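Local coordinates for type-2 ice-structuring protein (Brachyopsis rostratus, PDB 2ZIB) that binds to ice crystals and inhibits their growth without needing calcium, protecting fish blood from freezing in subzero sea water, at residues Y88-I99 with D112-C120. Sequence-based numbering, arbitrary orientation.
Sequences YRTWCPTKPNDI and DKCWDDLPC
Trp-115 turns the edge of its six-membered ring toward one face of the Trp-91 indole in an edge-to-face pair, planes at 81°, while Pro-96 CD lies against the opposite Trp-91 face, 3.4 Å above the plane and toward the rim; Asp-116 CA lies at the Trp-91 edge, in its plane. On one face of Trp-115 sits the methyl of Thr-90, a CH-pi contact with CG2 3.6 Å from the five-membered ring centroid; at its edge the backbone O of Tyr-88 approaches CH2. Such packing ties the long loop of this C-type lectin fold, at 88-99, to strand 115-118, which pairs with strand 104-107. In many calcium-binding C-type lectins the corresponding loop carries a cis-proline, and here too the peptide before Pro-96 is cis. Trp-91 and Trp-115 form a single beta bridge: Trp-115 N donates to Thr-90 O, and Cys-92 N to Trp-115 O at 2.8 Å, nearly straight at 174°. Next to it the Cys-92–Cys-114 disulfide locks the backbones covalently. Trp-115 NE1 hydrogen-bonds to Gln-54 OE1 in helix 51-60, which, with Thr-90 CG2 over the face, probably limits rotation of the indole. At the end of the type II turn from Cys-92 to Lys-95, the Lys-95 chain bends at chi2 and passes obliquely across the Asp-116 carboxylate, Lys-95 CD 3.2 Å from Asp-116 OD1; a water joins Lys-95 NZ to Asp-116 OD2. Asp-117, with CG between its backbone N and carbonyl carbon (chi1 53°), points toward 88-99, and its carboxylate meets Pro-96 CB and the backbone that follows. Each oxygen uses its syn lone pair for a successive backbone N-H: OD1 takes Asn-97 N, and Asp-117 OD2 takes Asp-98 N at 2.9 Å.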
loop_
_atom_site.group_PDB
_atom_site.type_symbol
_atom_site.label_atom_id
_atom_site.label_comp_id
_atom_site.label_asym_id
_atom_site.label_seq_id
_atom_site.Cartn_x
_atom_site.Cartn_y
_atom_site.Cartn_z
ATOM N N TYR A 88 2.809 9.221 8.296
ATOM C CA TYR A 88 1.410 9.019 8.634
ATOM C C TYR A 88 1.243 7.533 8.984
ATOM O O TYR A 88 1.788 6.644 8.300
ATOM C CB TYR A 88 0.519 9.368 7.451
ATOM C CG TYR A 88 -0.914 9.013 7.632
ATOM C CD1 TYR A 88 -1.750 9.764 8.489
ATOM C CD2 TYR A 88 -1.451 7.897 6.970
ATOM C CE1 TYR A 88 -3.077 9.419 8.653
ATOM C CE2 TYR A 88 -2.790 7.553 7.144
ATOM C CZ TYR A 88 -3.588 8.311 7.989
ATOM O OH TYR A 88 -4.919 7.945 8.153
ATOM N N ARG A 89 0.455 7.272 10.013
ATOM C CA ARG A 89 0.089 5.900 10.366
ATOM C C ARG A 89 -1.352 5.822 10.772
ATOM O O ARG A 89 -1.888 6.718 11.418
ATOM C CB ARG A 89 0.947 5.398 11.544
ATOM C CG ARG A 89 2.451 5.422 11.256
ATOM C CD ARG A 89 3.316 5.436 12.506
ATOM N NE ARG A 89 3.376 6.742 13.132
ATOM C CZ ARG A 89 3.878 6.951 14.355
ATOM N NH1 ARG A 89 4.367 5.932 15.059
ATOM N NH2 ARG A 89 3.905 8.179 14.876
ATOM N N THR A 90 -1.992 4.709 10.415
ATOM C CA THR A 90 -3.358 4.445 10.906
ATOM C C THR A 90 -3.514 2.949 11.198
ATOM O O THR A 90 -4.365 2.237 10.638
ATOM C CB THR A 90 -4.417 5.063 9.964
ATOM O OG1 THR A 90 -5.711 4.893 10.537
ATOM C CG2 THR A 90 -4.411 4.484 8.530
ATOM N N TRP A 91 -2.668 2.482 12.111
ATOM C CA TRP A 91 -2.727 1.112 12.571
ATOM C C TRP A 91 -4.051 0.824 13.298
ATOM O O TRP A 91 -4.621 1.699 14.002
ATOM C CB TRP A 91 -1.597 0.832 13.550
ATOM C CG TRP A 91 -0.232 0.915 12.933
ATOM C CD1 TRP A 91 0.719 1.893 13.152
ATOM C CD2 TRP A 91 0.377 -0.061 12.065
ATOM N NE1 TRP A 91 1.855 1.594 12.431
ATOM C CE2 TRP A 91 1.689 0.386 11.786
ATOM C CE3 TRP A 91 -0.046 -1.289 11.533
ATOM C CZ2 TRP A 91 2.576 -0.318 10.952
ATOM C CZ3 TRP A 91 0.832 -2.004 10.706
ATOM C CH2 TRP A 91 2.134 -1.500 10.415
ATOM N N CYS A 92 -4.569 -0.388 13.124
ATOM C CA CYS A 92 -5.714 -0.845 13.933
ATOM C C CYS A 92 -5.359 -0.812 15.427
ATOM O O CYS A 92 -4.191 -0.845 15.797
ATOM C CB CYS A 92 -6.052 -2.278 13.550
ATOM S SG CYS A 92 -6.513 -2.491 11.820
ATOM N N PRO A 93 -6.365 -0.814 16.305
ATOM C CA PRO A 93 -6.081 -0.830 17.741
ATOM C C PRO A 93 -5.167 -1.974 18.107
ATOM O O PRO A 93 -5.356 -3.088 17.659
ATOM C CB PRO A 93 -7.475 -1.031 18.390
ATOM C CG PRO A 93 -8.418 -0.483 17.404
ATOM C CD PRO A 93 -7.817 -0.788 16.023
ATOM N N THR A 94 -4.202 -1.654 18.979
ATOM C CA THR A 94 -3.174 -2.568 19.515
ATOM C C THR A 94 -2.117 -3.006 18.500
ATOM O O THR A 94 -1.253 -3.802 18.824
ATOM C CB THR A 94 -3.768 -3.814 20.219
ATOM O OG1 THR A 94 -4.139 -4.799 19.240
ATOM C CG2 THR A 94 -5.046 -3.485 20.989
ATOM N N LYS A 95 -2.229 -2.525 17.272
ATOM C CA LYS A 95 -1.229 -2.860 16.235
ATOM C C LYS A 95 -0.270 -1.709 16.025
ATOM O O LYS A 95 -0.596 -0.559 16.369
ATOM C CB LYS A 95 -2.025 -3.214 14.930
ATOM C CG LYS A 95 -3.135 -4.244 15.151
ATOM C CD LYS A 95 -2.622 -5.517 15.766
ATOM C CE LYS A 95 -3.810 -6.396 16.039
ATOM N NZ LYS A 95 -3.402 -7.762 16.549
ATOM N N PRO A 96 0.912 -1.941 15.463
ATOM C CA PRO A 96 1.395 -3.231 14.967
ATOM C C PRO A 96 1.904 -4.145 16.069
ATOM O O PRO A 96 2.307 -3.665 17.112
ATOM C CB PRO A 96 2.550 -2.793 14.032
ATOM C CG PRO A 96 3.123 -1.519 14.674
ATOM C CD PRO A 96 1.880 -0.846 15.242
ATOM N N ASN A 97 1.911 -5.454 15.846
ATOM C CA ASN A 97 2.533 -6.351 16.865
ATOM C C ASN A 97 4.068 -6.320 16.777
ATOM O O ASN A 97 4.704 -6.615 17.789
ATOM C CB ASN A 97 2.062 -7.805 16.797
ATOM C CG ASN A 97 0.773 -8.010 17.460
ATOM O OD1 ASN A 97 0.669 -8.085 18.717
ATOM N ND2 ASN A 97 -0.253 -8.087 16.645
ATOM N N ASP A 98 4.621 -5.919 15.623
ATOM C CA ASP A 98 6.081 -5.802 15.481
ATOM C C ASP A 98 6.801 -7.126 15.804
ATOM O O ASP A 98 7.911 -7.134 16.362
ATOM C CB ASP A 98 6.621 -4.631 16.315
ATOM C CG ASP A 98 6.247 -3.305 15.742
ATOM O OD1 ASP A 98 5.845 -3.227 14.535
ATOM O OD2 ASP A 98 6.403 -2.274 16.431
ATOM N N ILE A 99 6.189 -8.244 15.444
ATOM C CA ILE A 99 6.851 -9.552 15.505
ATOM C C ILE A 99 7.451 -9.813 14.129
ATOM O O ILE A 99 6.736 -9.699 13.116
ATOM C CB ILE A 99 5.821 -10.662 15.941
ATOM C CG1 ILE A 99 5.166 -10.347 17.301
ATOM C CG2 ILE A 99 6.514 -12.000 16.013
ATOM C CD1 ILE A 99 3.844 -11.139 17.562
ATOM N N ASP A 112 -12.817 0.846 7.994
ATOM C CA ASP A 112 -11.893 1.962 7.951
ATOM C C ASP A 112 -10.529 1.608 7.363
ATOM O O ASP A 112 -9.666 2.483 7.232
ATOM C CB ASP A 112 -11.805 2.664 9.305
ATOM C CG ASP A 112 -10.904 1.999 10.301
ATOM O OD1 ASP A 112 -10.488 0.829 10.135
ATOM O OD2 ASP A 112 -10.617 2.661 11.323
ATOM N N LYS A 113 -10.347 0.328 7.013
ATOM C CA LYS A 113 -9.085 -0.142 6.364
ATOM C C LYS A 113 -7.872 0.141 7.233
ATOM O O LYS A 113 -6.756 0.312 6.733
ATOM C CB LYS A 113 -8.967 0.509 4.970
ATOM C CG LYS A 113 -9.999 0.003 4.015
ATOM C CD LYS A 113 -9.460 -1.258 3.289
ATOM C CE LYS A 113 -10.581 -2.217 2.819
ATOM N NZ LYS A 113 -11.302 -2.863 4.025
ATOM N N CYS A 114 -8.057 0.126 8.555
ATOM C CA CYS A 114 -6.916 0.307 9.427
ATOM C C CYS A 114 -5.849 -0.745 9.142
ATOM O O CYS A 114 -6.143 -1.883 8.695
ATOM C CB CYS A 114 -7.345 0.317 10.904
ATOM S SG CYS A 114 -8.113 -1.210 11.539
ATOM N N TRP A 115 -4.591 -0.387 9.430
ATOM C CA TRP A 115 -3.470 -1.237 9.035
ATOM C C TRP A 115 -3.118 -2.308 10.070
ATOM O O TRP A 115 -3.304 -2.110 11.276
ATOM C CB TRP A 115 -2.216 -0.394 8.821
ATOM C CG TRP A 115 -2.386 0.752 7.868
ATOM C CD1 TRP A 115 -3.429 1.042 7.007
ATOM C CD2 TRP A 115 -1.462 1.821 7.739
ATOM N NE1 TRP A 115 -3.174 2.220 6.320
ATOM C CE2 TRP A 115 -1.982 2.724 6.770
ATOM C CE3 TRP A 115 -0.220 2.120 8.354
ATOM C CZ2 TRP A 115 -1.300 3.910 6.389
ATOM C CZ3 TRP A 115 0.470 3.305 7.959
ATOM C CH2 TRP A 115 -0.090 4.177 6.990
ATOM N N ASP A 116 -2.579 -3.428 9.602
ATOM C CA ASP A 116 -2.090 -4.475 10.475
ATOM C C ASP A 116 -0.896 -5.124 9.810
ATOM O O ASP A 116 -0.751 -5.046 8.577
ATOM C CB ASP A 116 -3.216 -5.471 10.773
ATOM C CG ASP A 116 -2.962 -6.384 11.951
ATOM O OD1 ASP A 116 -1.958 -6.249 12.681
ATOM O OD2 ASP A 116 -3.835 -7.250 12.193
ATOM N N ASP A 117 -0.063 -5.770 10.630
ATOM C CA ASP A 117 1.128 -6.458 10.134
ATOM C C ASP A 117 0.901 -7.955 10.174
ATOM O O ASP A 117 0.601 -8.527 11.221
ATOM C CB ASP A 117 2.398 -5.990 10.898
ATOM C CG ASP A 117 2.349 -6.054 12.415
ATOM O OD1 ASP A 117 1.295 -6.037 13.094
ATOM O OD2 ASP A 117 3.466 -6.024 12.993
ATOM N N LEU A 118 0.960 -8.560 8.992
ATOM C CA LEU A 118 0.591 -9.972 8.782
ATOM C C LEU A 118 1.793 -10.712 8.185
ATOM O O LEU A 118 2.736 -10.073 7.681
ATOM C CB LEU A 118 -0.572 -10.054 7.773
ATOM C CG LEU A 118 -1.979 -9.943 8.340
ATOM C CD1 LEU A 118 -2.376 -11.138 9.151
ATOM C CD2 LEU A 118 -2.275 -8.654 9.149
ATOM N N PRO A 119 1.743 -12.054 8.156
ATOM C CA PRO A 119 2.795 -12.798 7.443
ATOM C C PRO A 119 2.836 -12.409 5.967
ATOM O O PRO A 119 1.810 -12.436 5.282
ATOM C CB PRO A 119 2.375 -14.249 7.627
ATOM C CG PRO A 119 1.519 -14.234 8.879
ATOM C CD PRO A 119 0.744 -12.943 8.779
ATOM N N CYS A 120 4.034 -12.099 5.485
ATOM C CA CYS A 120 4.208 -11.692 4.103
ATOM C C CYS A 120 3.699 -12.750 3.098
ATOM O O CYS A 120 3.247 -12.348 2.020
ATOM C CB CYS A 120 5.698 -11.394 3.866
ATOM S SG CYS A 120 6.312 -10.022 4.908
HETATM O O HOH W 1 -7.745 3.549 9.500
HETATM O O HOH W 2 -3.373 -8.933 14.222
#